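Local coordinates for lovastatin nonaketide synthase, polyketide synthase component (Aspergillus terreus, PDB 7CPX), which builds the nonaketide core of lovastatin from malonyl-CoA, working with the partner enzyme LovC as an iterative, multidomain polyketide synthase, at residues Met1693-Leu1705 with Gln1733-Arg1745. The protein carries 2 engineered substitutions. Numbering follows the deposited sequence.
Sequences MLTELDEELFAGL and QHPHQASTIGMLR
Glu1696 and Phe1702, in the loop that leaves strand 1689-1693, draw near the first turns of helix 1735-1750: Glu1696 CA lies 5.5 Å from Gln1737 CA, and Phe1702 CA 5.3 Å from His1736 CA. His1734 is the helix N-cap residue. Near this end, the Glu1700 carboxylate takes two N-H groups on one oxygen, OE2: Gln1737 NE2 at 3.1 Å, arriving on the anti side and somewhat out of the carboxylate plane, and, through a weak, bent bond, His1734 ND1. The Glu1700 chain folds back at chi2 (77°), laying its CG against Gln1737 CG, while the glutamine runs extended beyond CG and carries NE2 over one face of the His1734 ring, toward its rim. Deeper in, Glu1696 and Thr1740 approach from opposite directions, the threonine CG2 lying 3.5 Å from CD of Glu1696, and Thr1695 OG1 donates to Glu1696 OE2 from above the carboxylate plane. Phe1702 buries the most surface. Ser1739 CB sits over one face of its ring in a CH-pi contact, 3.7 Å from the centroid, while Met1743 lies at the edge, its sulfur 4.7 Å from the centroid in a Met-aromatic contact. Ser1739 OG is turned back to Pro1735 O, which also accepts the Ser1739 backbone N-H. Met2259 and Leu2263 of helix 2256-2276 and Ala2309 of helix 2305-2323 also pack on Phe1702. The arrangement is packing in an alpha/beta domain with a largely parallel, Rossmann-like sheet, consistent with the structural, non-catalytic ketoreductase subdomain of related synthases: a loop after one strand lies against the helix following neighbouring strand 1720-1728, beside helices of the NADP-binding ketoreductase.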
loop_
_atom_site.group_PDB
_atom_site.type_symbol
_atom_site.label_atom_id
_atom_site.label_comp_id
_atom_site.label_asym_id
_atom_site.label_seq_id
_atom_site.Cartn_x
_atom_site.Cartn_y
_atom_site.Cartn_z
ATOM N N MET A 1693 -11.108 68.974 50.450
ATOM C CA MET A 1693 -10.648 69.908 49.430
ATOM C C MET A 1693 -11.835 70.356 48.589
ATOM O O MET A 1693 -12.397 69.566 47.823
ATOM C CB MET A 1693 -9.577 69.258 48.560
ATOM C CG MET A 1693 -8.490 68.543 49.350
ATOM S SD MET A 1693 -7.492 69.656 50.353
ATOM C CE MET A 1693 -6.663 70.594 49.075
ATOM N N LEU A 1694 -12.209 71.624 48.734
ATOM C CA LEU A 1694 -13.199 72.260 47.877
ATOM C C LEU A 1694 -12.552 73.031 46.734
ATOM O O LEU A 1694 -13.245 73.770 46.027
ATOM C CB LEU A 1694 -14.083 73.199 48.701
ATOM C CG LEU A 1694 -15.169 72.547 49.562
ATOM C CD1 LEU A 1694 -14.582 71.514 50.512
ATOM C CD2 LEU A 1694 -15.934 73.609 50.336
ATOM N N THR A 1695 -11.241 72.871 46.541
ATOM C CA THR A 1695 -10.539 73.644 45.524
ATOM C C THR A 1695 -11.102 73.373 44.136
ATOM O O THR A 1695 -11.255 74.298 43.330
ATOM C CB THR A 1695 -9.045 73.322 45.562
ATOM O OG1 THR A 1695 -8.848 71.921 45.334
ATOM C CG2 THR A 1695 -8.456 73.700 46.909
ATOM N N GLU A 1696 -11.412 72.111 43.836
ATOM C CA GLU A 1696 -11.940 71.783 42.518
ATOM C C GLU A 1696 -13.274 72.466 42.260
ATOM O O GLU A 1696 -13.576 72.794 41.108
ATOM C CB GLU A 1696 -12.085 70.268 42.369
ATOM C CG GLU A 1696 -10.896 69.484 42.892
ATOM C CD GLU A 1696 -9.573 70.099 42.486
ATOM O OE1 GLU A 1696 -9.469 70.597 41.345
ATOM O OE2 GLU A 1696 -8.639 70.091 43.314
ATOM N N LEU A 1697 -14.077 72.688 43.302
ATOM C CA LEU A 1697 -15.246 73.545 43.153
ATOM C C LEU A 1697 -14.829 74.966 42.804
ATOM O O LEU A 1697 -15.486 75.625 41.990
ATOM C CB LEU A 1697 -16.076 73.531 44.437
ATOM C CG LEU A 1697 -16.363 72.150 45.034
ATOM C CD1 LEU A 1697 -17.287 72.267 46.233
ATOM C CD2 LEU A 1697 -16.952 71.211 43.994
ATOM N N ASP A 1698 -13.747 75.446 43.408
ATOM C CA ASP A 1698 -13.126 76.707 43.039
ATOM C C ASP A 1698 -12.222 76.472 41.830
ATOM O O ASP A 1698 -12.313 75.446 41.152
ATOM C CB ASP A 1698 -12.354 77.282 44.225
ATOM C CG ASP A 1698 -13.199 77.378 45.479
ATOM O OD1 ASP A 1698 -14.432 77.529 45.357
ATOM O OD2 ASP A 1698 -12.628 77.304 46.588
ATOM N N GLU A 1699 -11.349 77.432 41.536
ATOM C CA GLU A 1699 -10.377 77.253 40.466
ATOM C C GLU A 1699 -9.632 75.938 40.645
ATOM O O GLU A 1699 -9.091 75.655 41.717
ATOM C CB GLU A 1699 -9.393 78.422 40.451
ATOM N N GLU A 1700 -9.610 75.133 39.587
ATOM C CA GLU A 1700 -9.035 73.801 39.667
ATOM C C GLU A 1700 -7.512 73.868 39.729
ATOM O O GLU A 1700 -6.882 74.831 39.286
ATOM C CB GLU A 1700 -9.463 72.955 38.469
ATOM C CG GLU A 1700 -10.955 72.684 38.391
ATOM C CD GLU A 1700 -11.745 73.872 37.882
ATOM O OE1 GLU A 1700 -11.142 74.948 37.685
ATOM O OE2 GLU A 1700 -12.969 73.731 37.676
ATOM N N LEU A 1701 -6.920 72.812 40.293
ATOM C CA LEU A 1701 -5.466 72.728 40.341
ATOM C C LEU A 1701 -4.879 72.659 38.939
ATOM O O LEU A 1701 -3.888 73.332 38.636
ATOM C CB LEU A 1701 -5.029 71.505 41.147
ATOM C CG LEU A 1701 -5.800 71.187 42.429
ATOM C CD1 LEU A 1701 -5.121 70.048 43.175
ATOM C CD2 LEU A 1701 -5.933 72.412 43.316
ATOM N N PHE A 1702 -5.490 71.862 38.068
ATOM C CA PHE A 1702 -4.956 71.614 36.737
ATOM C C PHE A 1702 -5.242 72.745 35.761
ATOM O O PHE A 1702 -4.754 72.700 34.626
ATOM C CB PHE A 1702 -5.502 70.290 36.207
ATOM C CG PHE A 1702 -4.823 69.095 36.802
ATOM C CD1 PHE A 1702 -5.018 68.762 38.130
ATOM C CD2 PHE A 1702 -3.973 68.319 36.042
ATOM C CE1 PHE A 1702 -4.382 67.672 38.683
ATOM C CE2 PHE A 1702 -3.335 67.228 36.587
ATOM C CZ PHE A 1702 -3.540 66.902 37.911
ATOM N N ALA A 1703 -6.018 73.746 36.168
ATOM C CA ALA A 1703 -6.132 74.976 35.399
ATOM C C ALA A 1703 -5.089 76.012 35.797
ATOM O O ALA A 1703 -4.862 76.963 35.041
ATOM C CB ALA A 1703 -7.530 75.578 35.569
ATOM N N GLY A 1704 -4.453 75.849 36.958
ATOM C CA GLY A 1704 -3.496 76.821 37.449
ATOM C C GLY A 1704 -2.249 76.221 38.070
ATOM O O GLY A 1704 -1.700 76.788 39.019
ATOM N N LEU A 1705 -1.789 75.077 37.557
ATOM C CA LEU A 1705 -0.609 74.435 38.129
ATOM C C LEU A 1705 0.614 75.338 38.092
ATOM O O LEU A 1705 1.531 75.155 38.900
ATOM C CB LEU A 1705 -0.296 73.134 37.391
ATOM C CG LEU A 1705 -1.371 72.053 37.453
ATOM C CD1 LEU A 1705 -1.024 70.899 36.529
ATOM C CD2 LEU A 1705 -1.566 71.550 38.876
ATOM N N GLN A 1733 -18.644 68.376 33.127
ATOM C CA GLN A 1733 -18.605 69.823 32.949
ATOM C C GLN A 1733 -17.253 70.463 33.224
ATOM O O GLN A 1733 -16.998 71.550 32.692
ATOM C CB GLN A 1733 -19.650 70.498 33.851
ATOM C CG GLN A 1733 -21.072 70.012 33.624
ATOM C CD GLN A 1733 -21.583 70.327 32.233
ATOM O OE1 GLN A 1733 -20.956 71.074 31.482
ATOM N NE2 GLN A 1733 -22.729 69.756 31.881
ATOM N N HIS A 1734 -16.384 69.846 34.023
ATOM C CA HIS A 1734 -15.109 70.442 34.421
ATOM C C HIS A 1734 -13.998 69.416 34.243
ATOM O O HIS A 1734 -13.614 68.724 35.196
ATOM C CB HIS A 1734 -15.169 70.950 35.860
ATOM C CG HIS A 1734 -16.113 72.094 36.054
ATOM N ND1 HIS A 1734 -15.688 73.401 36.146
ATOM C CD2 HIS A 1734 -17.463 72.129 36.163
ATOM C CE1 HIS A 1734 -16.735 74.192 36.309
ATOM N NE2 HIS A 1734 -17.823 73.444 36.322
ATOM N N PRO A 1735 -13.457 69.292 33.030
ATOM C CA PRO A 1735 -12.380 68.314 32.806
ATOM C C PRO A 1735 -11.149 68.540 33.665
ATOM O O PRO A 1735 -10.418 67.580 33.927
ATOM C CB PRO A 1735 -12.064 68.481 31.315
ATOM C CG PRO A 1735 -13.321 69.018 30.723
ATOM C CD PRO A 1735 -13.915 69.906 31.773
ATOM N N HIS A 1736 -10.879 69.773 34.097
ATOM C CA HIS A 1736 -9.746 70.002 34.991
ATOM C C HIS A 1736 -9.966 69.304 36.328
ATOM O O HIS A 1736 -9.041 68.706 36.895
ATOM C CB HIS A 1736 -9.536 71.502 35.197
ATOM C CG HIS A 1736 -9.479 72.284 33.923
ATOM N ND1 HIS A 1736 -10.596 72.548 33.161
ATOM C CD2 HIS A 1736 -8.438 72.861 33.276
ATOM C CE1 HIS A 1736 -10.247 73.253 32.099
ATOM N NE2 HIS A 1736 -8.943 73.456 32.146
ATOM N N GLN A 1737 -11.191 69.377 36.849
ATOM C CA GLN A 1737 -11.522 68.631 38.053
ATOM C C GLN A 1737 -11.320 67.139 37.840
ATOM O O GLN A 1737 -10.902 66.430 38.758
ATOM C CB GLN A 1737 -12.964 68.924 38.465
ATOM C CG GLN A 1737 -13.258 70.394 38.703
ATOM C CD GLN A 1737 -14.710 70.655 39.043
ATOM O OE1 GLN A 1737 -15.494 69.726 39.233
ATOM N NE2 GLN A 1737 -15.081 71.929 39.112
ATOM N N ALA A 1738 -11.590 66.646 36.630
ATOM C CA ALA A 1738 -11.367 65.232 36.349
ATOM C C ALA A 1738 -9.885 64.903 36.260
ATOM O O ALA A 1738 -9.474 63.795 36.615
ATOM C CB ALA A 1738 -12.070 64.835 35.057
ATOM N N SER A 1739 -9.069 65.840 35.776
ATOM C CA SER A 1739 -7.625 65.640 35.813
ATOM C C SER A 1739 -7.147 65.526 37.249
ATOM O O SER A 1739 -6.297 64.686 37.573
ATOM C CB SER A 1739 -6.912 66.793 35.113
ATOM O OG SER A 1739 -7.654 67.243 34.000
ATOM N N THR A 1740 -7.689 66.370 38.127
ATOM C CA THR A 1740 -7.393 66.232 39.548
ATOM C C THR A 1740 -7.849 64.873 40.060
ATOM O O THR A 1740 -7.140 64.219 40.832
ATOM C CB THR A 1740 -8.064 67.351 40.341
ATOM O OG1 THR A 1740 -7.775 68.614 39.729
ATOM C CG2 THR A 1740 -7.553 67.360 41.773
ATOM N N ILE A 1741 -9.035 64.433 39.639
ATOM C CA ILE A 1741 -9.543 63.135 40.071
ATOM C C ILE A 1741 -8.581 62.029 39.662
ATOM O O ILE A 1741 -8.317 61.105 40.433
ATOM C CB ILE A 1741 -10.954 62.897 39.503
ATOM C CG1 ILE A 1741 -11.966 63.792 40.219
ATOM C CG2 ILE A 1741 -11.337 61.433 39.643
ATOM C CD1 ILE A 1741 -13.336 63.805 39.579
ATOM N N GLY A 1742 -8.056 62.100 38.439
ATOM C CA GLY A 1742 -7.110 61.090 37.988
ATOM C C GLY A 1742 -5.797 61.133 38.747
ATOM O O GLY A 1742 -5.232 60.090 39.098
ATOM N N MET A 1743 -5.287 62.339 39.002
ATOM C CA MET A 1743 -4.074 62.468 39.802
ATOM C C MET A 1743 -4.264 61.826 41.168
ATOM O O MET A 1743 -3.398 61.085 41.646
ATOM C CB MET A 1743 -3.706 63.943 39.953
ATOM C CG MET A 1743 -2.430 64.198 40.738
ATOM S SD MET A 1743 -2.209 65.941 41.146
ATOM C CE MET A 1743 -3.588 66.209 42.260
ATOM N N LEU A 1744 -5.407 62.084 41.801
ATOM C CA LEU A 1744 -5.680 61.520 43.118
ATOM C C LEU A 1744 -5.925 60.021 43.041
ATOM O O LEU A 1744 -5.594 59.284 43.976
ATOM C CB LEU A 1744 -6.879 62.233 43.729
ATOM C CG LEU A 1744 -6.725 63.753 43.710
ATOM C CD1 LEU A 1744 -8.057 64.430 43.963
ATOM C CD2 LEU A 1744 -5.672 64.182 44.701
ATOM N N ARG A 1745 -6.502 59.561 41.935
ATOM C CA ARG A 1745 -6.691 58.136 41.712
ATOM C C ARG A 1745 -5.354 57.414 41.677
ATOM O O ARG A 1745 -5.205 56.332 42.254
ATOM C CB ARG A 1745 -7.455 57.946 40.404
ATOM C CG ARG A 1745 -7.766 56.522 40.020
ATOM C CD ARG A 1745 -8.661 56.505 38.795
ATOM N NE ARG A 1745 -9.928 57.188 39.030
ATOM C CZ ARG A 1745 -10.829 57.448 38.092
ATOM N NH1 ARG A 1745 -10.631 57.108 36.830
ATOM N NH2 ARG A 1745 -11.956 58.067 38.429
#